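Local coordinates for protein peptide ABC transporter permease (Staphylococcus hominis, PDB 6EXS) that probably imports short peptides, including thioalcohol-conjugated malodour precursors of the human axilla, across the membrane as a POT-family member of the major facilitator superfamily, at residues Phe335-Ala347 with Val399-Leu411. Sequence-based numbering, arbitrary orientation.
Sequences FQSINPLFILLFA and VILSYVICVIGEL. With C3H (2-[[(2~{R})-2-azanyl-3-[(3~{S})-3-methyl-1-oxidanyl-hexan-3-yl]sulfanyl-propanoyl]amino]ethanoic acid), chain O; OLC ((2R)-2,3-dihydroxypropyl (9Z)-octadec-9-enoate), chain B.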
ATOM      1  N   PHE A 335      -8.388  -5.068 -13.994  1.00 35.44           N
ATOM      2  CA  PHE A 335      -7.410  -3.979 -14.127  1.00 34.90           C
ATOM      3  C   PHE A 335      -6.427  -3.992 -12.942  1.00 38.05           C
ATOM      4  O   PHE A 335      -5.298  -3.543 -13.109  1.00 38.45           O
ATOM      5  CB  PHE A 335      -8.114  -2.616 -14.127  1.00 36.83           C
ATOM      6  CG  PHE A 335      -8.724  -2.170 -15.429  1.00 39.00           C
ATOM      7  CD1 PHE A 335      -7.973  -2.155 -16.602  1.00 41.55           C
ATOM      8  CD2 PHE A 335     -10.021  -1.672 -15.470  1.00 41.24           C
ATOM      9  CE1 PHE A 335      -8.530  -1.705 -17.801  1.00 42.90           C
ATOM     10  CE2 PHE A 335     -10.572  -1.210 -16.669  1.00 44.33           C
ATOM     11  CZ  PHE A 335      -9.828  -1.243 -17.826  1.00 42.51           C
ATOM     12  N   GLN A 336      -6.871  -4.493 -11.751  1.00 32.84           N
ATOM     13  CA  GLN A 336      -6.094  -4.603 -10.497  1.00 31.38           C
ATOM     14  C   GLN A 336      -5.061  -5.745 -10.497  1.00 34.92           C
ATOM     15  O   GLN A 336      -4.161  -5.752  -9.647  1.00 34.31           O
ATOM     16  CB  GLN A 336      -7.029  -4.779  -9.278  1.00 31.58           C
ATOM     17  CG  GLN A 336      -8.061  -3.689  -9.094  1.00 38.43           C
ATOM     18  CD  GLN A 336      -7.396  -2.354  -9.002  1.00 58.50           C
ATOM     19  OE1 GLN A 336      -7.415  -1.569  -9.953  1.00 51.91           O
ATOM     20  NE2 GLN A 336      -6.740  -2.103  -7.873  1.00 57.25           N
ATOM     21  N   SER A 337      -5.244  -6.722 -11.402  1.00 31.04           N
ATOM     22  CA  SER A 337      -4.410  -7.905 -11.576  1.00 30.86           C
ATOM     23  C   SER A 337      -3.209  -7.641 -12.498  1.00 36.74           C
ATOM     24  O   SER A 337      -2.263  -8.441 -12.482  1.00 36.73           O
ATOM     25  CB  SER A 337      -5.247  -9.064 -12.132  1.00 32.66           C
ATOM     26  OG  SER A 337      -6.173  -9.573 -11.183  1.00 35.33           O
ATOM     27  N   ILE A 338      -3.234  -6.525 -13.284  1.00 34.09           N
ATOM     28  CA  ILE A 338      -2.172  -6.192 -14.248  1.00 34.81           C
ATOM     29  C   ILE A 338      -0.799  -5.997 -13.562  1.00 39.77           C
ATOM     30  O   ILE A 338       0.156  -6.695 -13.905  1.00 39.95           O
ATOM     31  CB  ILE A 338      -2.535  -5.008 -15.196  1.00 37.81           C
ATOM     32  CG1 ILE A 338      -3.836  -5.305 -15.994  1.00 37.99           C
ATOM     33  CG2 ILE A 338      -1.355  -4.704 -16.154  1.00 38.53           C
ATOM     34  CD1 ILE A 338      -4.439  -4.141 -16.718  1.00 41.14           C
ATOM     35  N   ASN A 339      -0.712  -5.046 -12.629  1.00 36.54           N
ATOM     36  CA  ASN A 339       0.489  -4.711 -11.868  1.00 37.07           C
ATOM     37  C   ASN A 339       1.081  -5.931 -11.095  1.00 40.85           C
ATOM     38  O   ASN A 339       2.263  -6.195 -11.293  1.00 39.07           O
ATOM     39  CB  ASN A 339       0.205  -3.512 -10.963  1.00 36.50           C
ATOM     40  CG  ASN A 339       1.339  -3.010 -10.144  1.00 54.14           C
ATOM     41  OD1 ASN A 339       1.651  -3.587  -9.114  1.00 49.92           O
ATOM     42  ND2 ASN A 339       1.893  -1.859 -10.520  1.00 44.18           N
ATOM     43  N   PRO A 340       0.303  -6.713 -10.285  1.00 37.52           N
ATOM     44  CA  PRO A 340       0.891  -7.900  -9.628  1.00 36.91           C
ATOM     45  C   PRO A 340       1.377  -8.985 -10.596  1.00 40.90           C
ATOM     46  O   PRO A 340       2.368  -9.648 -10.287  1.00 40.00           O
ATOM     47  CB  PRO A 340      -0.229  -8.412  -8.717  1.00 38.60           C
ATOM     48  CG  PRO A 340      -1.258  -7.335  -8.686  1.00 42.59           C
ATOM     49  CD  PRO A 340      -1.126  -6.563  -9.933  1.00 38.17           C
ATOM     50  N   LEU A 341       0.712  -9.166 -11.766  1.00 38.76           N
ATOM     51  CA  LEU A 341       1.150 -10.144 -12.774  1.00 39.26           C
ATOM     52  C   LEU A 341       2.532  -9.774 -13.336  1.00 44.91           C
ATOM     53  O   LEU A 341       3.412 -10.639 -13.401  1.00 45.70           O
ATOM     54  CB  LEU A 341       0.133 -10.290 -13.921  1.00 39.47           C
ATOM     55  CG  LEU A 341       0.541 -11.218 -15.087  1.00 44.03           C
ATOM     56  CD1 LEU A 341       0.582 -12.675 -14.652  1.00 44.23           C
ATOM     57  CD2 LEU A 341      -0.380 -11.049 -16.274  1.00 44.44           C
ATOM     58  N   PHE A 342       2.726  -8.496 -13.718  1.00 41.28           N
ATOM     59  CA  PHE A 342       4.000  -8.010 -14.263  1.00 41.87           C
ATOM     60  C   PHE A 342       5.125  -8.017 -13.234  1.00 45.96           C
ATOM     61  O   PHE A 342       6.270  -8.274 -13.604  1.00 46.91           O
ATOM     62  CB  PHE A 342       3.837  -6.641 -14.928  1.00 44.04           C
ATOM     63  CG  PHE A 342       3.339  -6.762 -16.350  1.00 46.20           C
ATOM     64  CD1 PHE A 342       2.013  -7.098 -16.615  1.00 48.56           C
ATOM     65  CD2 PHE A 342       4.200  -6.572 -17.423  1.00 49.08           C
ATOM     66  CE1 PHE A 342       1.563  -7.253 -17.928  1.00 50.12           C
ATOM     67  CE2 PHE A 342       3.744  -6.712 -18.740  1.00 52.48           C
ATOM     68  CZ  PHE A 342       2.431  -7.055 -18.984  1.00 50.23           C
ATOM     69  N   ILE A 343       4.799  -7.782 -11.942  1.00 40.98           N
ATOM     70  CA  ILE A 343       5.776  -7.858 -10.856  1.00 40.31           C
ATOM     71  C   ILE A 343       6.223  -9.319 -10.759  1.00 44.89           C
ATOM     72  O   ILE A 343       7.415  -9.578 -10.806  1.00 45.66           O
ATOM     73  CB  ILE A 343       5.235  -7.289  -9.511  1.00 42.24           C
ATOM     74  CG1 ILE A 343       5.045  -5.755  -9.600  1.00 41.73           C
ATOM     75  CG2 ILE A 343       6.184  -7.645  -8.344  1.00 42.34           C
ATOM     76  CD1 ILE A 343       4.256  -5.154  -8.496  1.00 46.25           C
ATOM     77  N   LEU A 344       5.269 -10.266 -10.701  1.00 41.36           N
ATOM     78  CA  LEU A 344       5.557 -11.700 -10.632  1.00 41.48           C
ATOM     79  C   LEU A 344       6.406 -12.206 -11.796  1.00 48.23           C
ATOM     80  O   LEU A 344       7.349 -12.962 -11.574  1.00 48.88           O
ATOM     81  CB  LEU A 344       4.266 -12.535 -10.492  1.00 40.81           C
ATOM     82  CG  LEU A 344       3.598 -12.547  -9.113  1.00 43.63           C
ATOM     83  CD1 LEU A 344       2.149 -12.929  -9.230  1.00 43.77           C
ATOM     84  CD2 LEU A 344       4.293 -13.484  -8.156  1.00 43.60           C
ATOM     85  N   LEU A 345       6.104 -11.768 -13.021  1.00 47.08           N
ATOM     86  CA  LEU A 345       6.846 -12.218 -14.203  1.00 48.32           C
ATOM     87  C   LEU A 345       8.195 -11.547 -14.395  1.00 54.45           C
ATOM     88  O   LEU A 345       9.133 -12.214 -14.832  1.00 55.26           O
ATOM     89  CB  LEU A 345       6.028 -12.031 -15.504  1.00 48.36           C
ATOM     90  CG  LEU A 345       4.658 -12.696 -15.635  1.00 51.79           C
ATOM     91  CD1 LEU A 345       3.906 -12.121 -16.818  1.00 51.62           C
ATOM     92  CD2 LEU A 345       4.771 -14.206 -15.735  1.00 53.26           C
ATOM     93  N   PHE A 346       8.294 -10.232 -14.131  1.00 51.64           N
ATOM     94  CA  PHE A 346       9.517  -9.509 -14.458  1.00 52.77           C
ATOM     95  C   PHE A 346      10.355  -8.976 -13.274  1.00 59.63           C
ATOM     96  O   PHE A 346      11.455  -8.490 -13.543  1.00 61.17           O
ATOM     97  CB  PHE A 346       9.196  -8.388 -15.456  1.00 54.64           C
ATOM     98  CG  PHE A 346       8.466  -8.914 -16.676  1.00 56.42           C
ATOM     99  CD1 PHE A 346       9.112  -9.738 -17.597  1.00 60.39           C
ATOM    100  CD2 PHE A 346       7.121  -8.630 -16.879  1.00 57.81           C
ATOM    101  CE1 PHE A 346       8.427 -10.249 -18.708  1.00 61.55           C
ATOM    102  CE2 PHE A 346       6.437  -9.143 -17.993  1.00 61.02           C
ATOM    103  CZ  PHE A 346       7.096  -9.939 -18.903  1.00 59.97           C
ATOM    104  N   ALA A 347       9.922  -9.135 -11.989  1.00 55.98           N
ATOM    105  CA  ALA A 347      10.756  -8.732 -10.837  1.00 56.09           C
ATOM    106  C   ALA A 347      12.027  -9.609 -10.731  1.00 63.17           C
ATOM    107  O   ALA A 347      13.095  -9.025 -10.524  1.00 63.22           O
ATOM    108  CB  ALA A 347       9.977  -8.761  -9.531  1.00 55.79           C
ATOM    109  N   VAL A 399      -5.701   1.440 -22.170  1.00 44.69           N
ATOM    110  CA  VAL A 399      -5.797   1.516 -20.697  1.00 43.16           C
ATOM    111  C   VAL A 399      -4.836   0.497 -20.081  1.00 46.03           C
ATOM    112  O   VAL A 399      -4.144   0.826 -19.122  1.00 46.22           O
ATOM    113  CB  VAL A 399      -7.251   1.336 -20.176  1.00 46.37           C
ATOM    114  CG1 VAL A 399      -7.354   1.680 -18.690  1.00 45.55           C
ATOM    115  CG2 VAL A 399      -8.234   2.174 -20.983  1.00 46.87           C
ATOM    116  N   ILE A 400      -4.760  -0.718 -20.677  1.00 40.70           N
ATOM    117  CA  ILE A 400      -3.861  -1.794 -20.263  1.00 38.96           C
ATOM    118  C   ILE A 400      -2.386  -1.374 -20.472  1.00 41.12           C
ATOM    119  O   ILE A 400      -1.563  -1.611 -19.588  1.00 39.98           O
ATOM    120  CB  ILE A 400      -4.246  -3.155 -20.932  1.00 41.71           C
ATOM    121  CG1 ILE A 400      -5.631  -3.641 -20.400  1.00 40.47           C
ATOM    122  CG2 ILE A 400      -3.148  -4.226 -20.699  1.00 42.49           C
ATOM    123  CD1 ILE A 400      -6.323  -4.707 -21.210  1.00 39.65           C
ATOM    124  N   LEU A 401      -2.074  -0.706 -21.607  1.00 37.57           N
ATOM    125  CA  LEU A 401      -0.734  -0.184 -21.915  1.00 37.15           C
ATOM    126  C   LEU A 401      -0.303   0.853 -20.864  1.00 39.57           C
ATOM    127  O   LEU A 401       0.866   0.872 -20.482  1.00 38.69           O
ATOM    128  CB  LEU A 401      -0.664   0.393 -23.352  1.00 38.05           C
ATOM    129  CG  LEU A 401       0.667   1.014 -23.847  1.00 42.64           C
ATOM    130  CD1 LEU A 401       1.895   0.096 -23.596  1.00 42.06           C
ATOM    131  CD2 LEU A 401       0.569   1.403 -25.302  1.00 43.64           C
ATOM    132  N   SER A 402      -1.247   1.668 -20.365  1.00 35.88           N
ATOM    133  CA  SER A 402      -0.953   2.646 -19.310  1.00 35.51           C
ATOM    134  C   SER A 402      -0.507   1.939 -18.011  1.00 38.48           C
ATOM    135  O   SER A 402       0.505   2.326 -17.434  1.00 37.88           O
ATOM    136  CB  SER A 402      -2.151   3.546 -19.054  1.00 38.34           C
ATOM    137  OG  SER A 402      -1.771   4.582 -18.165  1.00 49.69           O
ATOM    138  N   TYR A 403      -1.220   0.863 -17.607  1.00 34.74           N
ATOM    139  CA  TYR A 403      -0.892   0.036 -16.440  1.00 33.28           C
ATOM    140  C   TYR A 403       0.497  -0.605 -16.587  1.00 39.45           C
ATOM    141  O   TYR A 403       1.271  -0.603 -15.633  1.00 39.45           O
ATOM    142  CB  TYR A 403      -1.948  -1.067 -16.246  1.00 32.35           C
ATOM    143  CG  TYR A 403      -3.206  -0.598 -15.548  1.00 31.52           C
ATOM    144  CD1 TYR A 403      -3.216  -0.357 -14.174  1.00 31.29           C
ATOM    145  CD2 TYR A 403      -4.393  -0.420 -16.252  1.00 31.55           C
ATOM    146  CE1 TYR A 403      -4.375   0.063 -13.523  1.00 30.96           C
ATOM    147  CE2 TYR A 403      -5.546   0.038 -15.620  1.00 31.73           C
ATOM    148  CZ  TYR A 403      -5.538   0.263 -14.250  1.00 38.61           C
ATOM    149  OH  TYR A 403      -6.677   0.696 -13.616  1.00 36.72           O
ATOM    150  N   VAL A 404       0.804  -1.135 -17.790  1.00 36.93           N
ATOM    151  CA  VAL A 404       2.068  -1.809 -18.108  1.00 37.01           C
ATOM    152  C   VAL A 404       3.253  -0.840 -18.016  1.00 43.26           C
ATOM    153  O   VAL A 404       4.289  -1.221 -17.470  1.00 43.60           O
ATOM    154  CB  VAL A 404       2.016  -2.581 -19.462  1.00 40.80           C
ATOM    155  CG1 VAL A 404       3.375  -3.178 -19.818  1.00 40.94           C
ATOM    156  CG2 VAL A 404       0.936  -3.668 -19.451  1.00 39.64           C
ATOM    157  N   ILE A 405       3.106   0.407 -18.513  1.00 40.56           N
ATOM    158  CA  ILE A 405       4.192   1.397 -18.444  1.00 40.90           C
ATOM    159  C   ILE A 405       4.489   1.760 -16.980  1.00 45.18           C
ATOM    160  O   ILE A 405       5.654   1.817 -16.579  1.00 45.50           O
ATOM    161  CB  ILE A 405       3.951   2.632 -19.360  1.00 44.54           C
ATOM    162  CG1 ILE A 405       3.843   2.205 -20.849  1.00 44.87           C
ATOM    163  CG2 ILE A 405       5.055   3.706 -19.168  1.00 45.24           C
ATOM    164  CD1 ILE A 405       3.067   3.197 -21.746  1.00 54.84           C
ATOM    165  N   CYS A 406       3.432   1.925 -16.175  1.00 41.10           N
ATOM    166  CA  CYS A 406       3.551   2.251 -14.755  1.00 39.78           C
ATOM    167  C   CYS A 406       4.239   1.154 -13.924  1.00 42.50           C
ATOM    168  O   CYS A 406       5.078   1.470 -13.074  1.00 40.24           O
ATOM    169  CB  CYS A 406       2.201   2.630 -14.166  1.00 38.88           C
ATOM    170  SG  CYS A 406       2.325   3.646 -12.680  1.00 42.57           S
ATOM    171  N   VAL A 407       3.872  -0.121 -14.159  1.00 40.27           N
ATOM    172  CA  VAL A 407       4.456  -1.250 -13.432  1.00 40.76           C
ATOM    173  C   VAL A 407       5.941  -1.454 -13.840  1.00 44.25           C
ATOM    174  O   VAL A 407       6.743  -1.773 -12.969  1.00 43.58           O
ATOM    175  CB  VAL A 407       3.604  -2.544 -13.489  1.00 45.06           C
ATOM    176  CG1 VAL A 407       3.458  -3.083 -14.910  1.00 45.35           C
ATOM    177  CG2 VAL A 407       4.153  -3.613 -12.546  1.00 44.63           C
ATOM    178  N   ILE A 408       6.313  -1.185 -15.121  1.00 40.86           N
ATOM    179  CA  ILE A 408       7.714  -1.252 -15.576  1.00 41.50           C
ATOM    180  C   ILE A 408       8.548  -0.229 -14.763  1.00 47.06           C
ATOM    181  O   ILE A 408       9.691  -0.522 -14.397  1.00 47.41           O
ATOM    182  CB  ILE A 408       7.880  -1.112 -17.124  1.00 44.76           C
ATOM    183  CG1 ILE A 408       7.328  -2.355 -17.852  1.00 44.23           C
ATOM    184  CG2 ILE A 408       9.355  -0.873 -17.513  1.00 45.93           C
ATOM    185  CD1 ILE A 408       7.033  -2.131 -19.316  1.00 52.30           C
ATOM    186  N   GLY A 409       7.932   0.914 -14.449  1.00 43.39           N
ATOM    187  CA  GLY A 409       8.503   1.955 -13.607  1.00 43.81           C
ATOM    188  C   GLY A 409       8.640   1.512 -12.159  1.00 48.41           C
ATOM    189  O   GLY A 409       9.632   1.842 -11.504  1.00 49.13           O
ATOM    190  N   GLU A 410       7.666   0.721 -11.657  1.00 44.64           N
ATOM    191  CA  GLU A 410       7.678   0.178 -10.289  1.00 44.17           C
ATOM    192  C   GLU A 410       8.841  -0.802 -10.076  1.00 51.71           C
ATOM    193  O   GLU A 410       9.416  -0.841  -8.986  1.00 50.74           O
ATOM    194  CB  GLU A 410       6.342  -0.504  -9.951  1.00 44.06           C
ATOM    195  CG  GLU A 410       6.095  -0.608  -8.461  1.00 46.98           C
ATOM    196  CD  GLU A 410       4.768  -1.211  -8.059  1.00 56.24           C
ATOM    197  OE1 GLU A 410       3.724  -0.787  -8.604  1.00 50.69           O
ATOM    198  OE2 GLU A 410       4.766  -2.048  -7.130  1.00 46.94           O
ATOM    199  N   LEU A 411       9.190  -1.572 -11.127  1.00 51.30           N
ATOM    200  CA  LEU A 411      10.283  -2.547 -11.119  1.00 52.87           C
ATOM    201  C   LEU A 411      11.641  -1.859 -10.935  1.00 60.96           C
ATOM    202  O   LEU A 411      12.570  -2.489 -10.426  1.00 60.54           O
ATOM    203  CB  LEU A 411      10.267  -3.410 -12.402  1.00 53.24           C
ATOM    204  CG  LEU A 411       8.997  -4.250 -12.686  1.00 56.96           C
ATOM    205  CD1 LEU A 411       8.942  -4.690 -14.135  1.00 56.88           C
ATOM    206  CD2 LEU A 411       8.892  -5.461 -11.754  1.00 60.00           C
TER
HETATM  207  O2  C3H O 514       0.616  -5.076  -3.351  0.75 69.54           O
HETATM  208  C11 C3H O 514       1.125  -5.258  -4.399  0.75 68.31           C
HETATM  209  O3  C3H O 514       2.397  -5.224  -4.589  0.75 68.52           O
HETATM  210  C10 C3H O 514       0.386  -5.497  -5.684  0.75 66.90           C
HETATM  211  N1  C3H O 514      -0.918  -4.882  -5.715  0.75 65.30           N
HETATM  212  C9  C3H O 514      -1.082  -3.625  -6.090  0.75 65.79           C
HETATM  213  O1  C3H O 514      -0.417  -2.702  -5.645  0.75 68.68           O
HETATM  214  C8  C3H O 514      -2.118  -3.324  -7.123  0.75 63.57           C
HETATM  215  N   C3H O 514      -3.017  -4.463  -7.245  0.75 63.93           N
HETATM  216  C7  C3H O 514      -2.949  -2.104  -6.722  0.75 63.34           C
HETATM  217  S   C3H O 514      -2.566  -0.528  -7.532  0.75 63.64           S
HETATM  218  C3  C3H O 514      -2.982  -0.577  -9.357  0.75 55.14           C
HETATM  219  C4  C3H O 514      -4.482  -0.694  -9.444  0.75 52.12           C
HETATM  220  C5  C3H O 514      -2.187  -1.735  -9.975  0.75 51.07           C
HETATM  221  C6  C3H O 514      -2.516  -2.115 -11.401  0.75 46.34           C
HETATM  222  O   C3H O 514      -2.986  -3.419 -11.505  0.75 41.31           O
HETATM  223  C2  C3H O 514      -2.532   0.704 -10.053  0.75 54.02           C
HETATM  224  C1  C3H O 514      -1.480   0.527 -11.135  0.75 51.79           C
HETATM  225  C   C3H O 514      -1.114   1.841 -11.770  0.75 50.23           C
HETATM  226  C18 OLC B 501      -4.760 -10.839 -16.107  1.00 48.17           C
HETATM  227  C10 OLC B 501      -0.202  -6.162 -22.910  1.00 64.80           C
HETATM  228  C9  OLC B 501      -0.158  -4.969 -23.500  1.00 66.27           C
HETATM  229  C17 OLC B 501      -4.271  -9.409 -16.186  1.00 48.88           C
HETATM  230  C11 OLC B 501      -1.407  -7.031 -22.628  1.00 63.15           C
HETATM  231  C8  OLC B 501      -1.308  -4.149 -24.028  1.00 67.48           C
HETATM  232  C24 OLC B 501      -5.345   1.658 -33.024  1.00 80.32           C
HETATM  233  C16 OLC B 501      -4.458  -8.760 -17.545  1.00 49.62           C
HETATM  234  C12 OLC B 501      -1.427  -7.597 -21.201  1.00 60.82           C
HETATM  235  C7  OLC B 501      -1.463  -4.167 -25.553  1.00 69.46           C
HETATM  236  C15 OLC B 501      -3.279  -8.899 -18.497  1.00 52.35           C
HETATM  237  C13 OLC B 501      -2.527  -8.616 -20.942  1.00 57.51           C
HETATM  238  C6  OLC B 501      -0.463  -3.322 -26.347  1.00 71.13           C
HETATM  239  C14 OLC B 501      -3.503  -8.215 -19.842  1.00 55.32           C
HETATM  240  C5  OLC B 501      -0.731  -1.815 -26.408  1.00 70.45           C
HETATM  241  C4  OLC B 501      -1.906  -1.342 -27.269  1.00 69.41           C
HETATM  242  C3  OLC B 501      -1.692  -1.403 -28.775  1.00 69.51           C
HETATM  243  C2  OLC B 501      -2.477  -0.341 -29.550  1.00 69.30           C
HETATM  244  C21 OLC B 501      -5.818   0.252 -30.963  1.00 73.78           C
HETATM  245  C1  OLC B 501      -3.895  -0.699 -29.902  1.00 67.68           C
HETATM  246  C22 OLC B 501      -6.226   0.607 -32.380  1.00 77.32           C
HETATM  247  O19 OLC B 501      -4.528  -1.585 -29.394  1.00 64.93           O
HETATM  248  O25 OLC B 501      -5.482   2.920 -32.382  1.00 82.62           O
HETATM  249  O23 OLC B 501      -6.274  -0.563 -33.198  1.00 79.16           O
HETATM  250  O20 OLC B 501      -4.377   0.120 -30.847  1.00 70.90           O
HETATM  251  O   HOH W   1       2.267  -3.029  -6.613  1.00 39.01           O
HETATM  252  O   HOH W   2       0.811  -0.557 -12.969  1.00 43.08           O
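The helical segments 338-347 and 399-411, from transmembrane helices 338-357 and 396-418 in the C-terminal half of the major facilitator fold, run in roughly the same direction and cross at -45°, their axes 9.3 Å apart at closest approach; the backbones come nearest at Asn-339 and Val-407. Val-407 fills the crossing: its CG1 meets CB of Phe-342 at 3.6 Å, while CG2 lies against the backbone O of Asn-339 and CG1 of Ile-343. Toward the lipid, Val-404 sets both methyls on one side of the Phe-342 ring, CG2 making an off-centre CH-pi contact and CG1 touching CE2; an acyl chain of monoolein reaches that ring's edge. At one end of the interface the rings of Phe-335 and Tyr-403 are nearly parallel but slid apart, CD1 and CE2 meeting at 3.4 Å with little overlap. Ile-338 wedges CG2 against CB of Tyr-403 and sends CD1 toward CG1 of Ile-400. At the other end, Leu-411 lays CD1 against CB of Phe-346 and CD2 against Ala-347. The direct polar link is Asn-339 to Glu-410: with CG anti to the backbone N (chi1 -178°), the amide swings toward the second helix, and ND2 donates to OE1 at 2.9 Å, nearly straight (169°) but from above the carboxylate plane. ND2 also donates to a water that in turn gives a proton to the Tyr-403 carbonyl. The conjugated peptide lies along this seam: its hydroxyl O donates to Phe-335 O and accepts from Asn-339 N at 3.0 Å, its amine donates to Gln-336 O, and its C6 rests 3.4 Å from CD1 of Tyr-403, whose OH is tied to Gly-305. Asn-339 thus holds the ligand through its backbone and the neighbouring helix through its amide, coupling the pocket wall to a buried carboxylate.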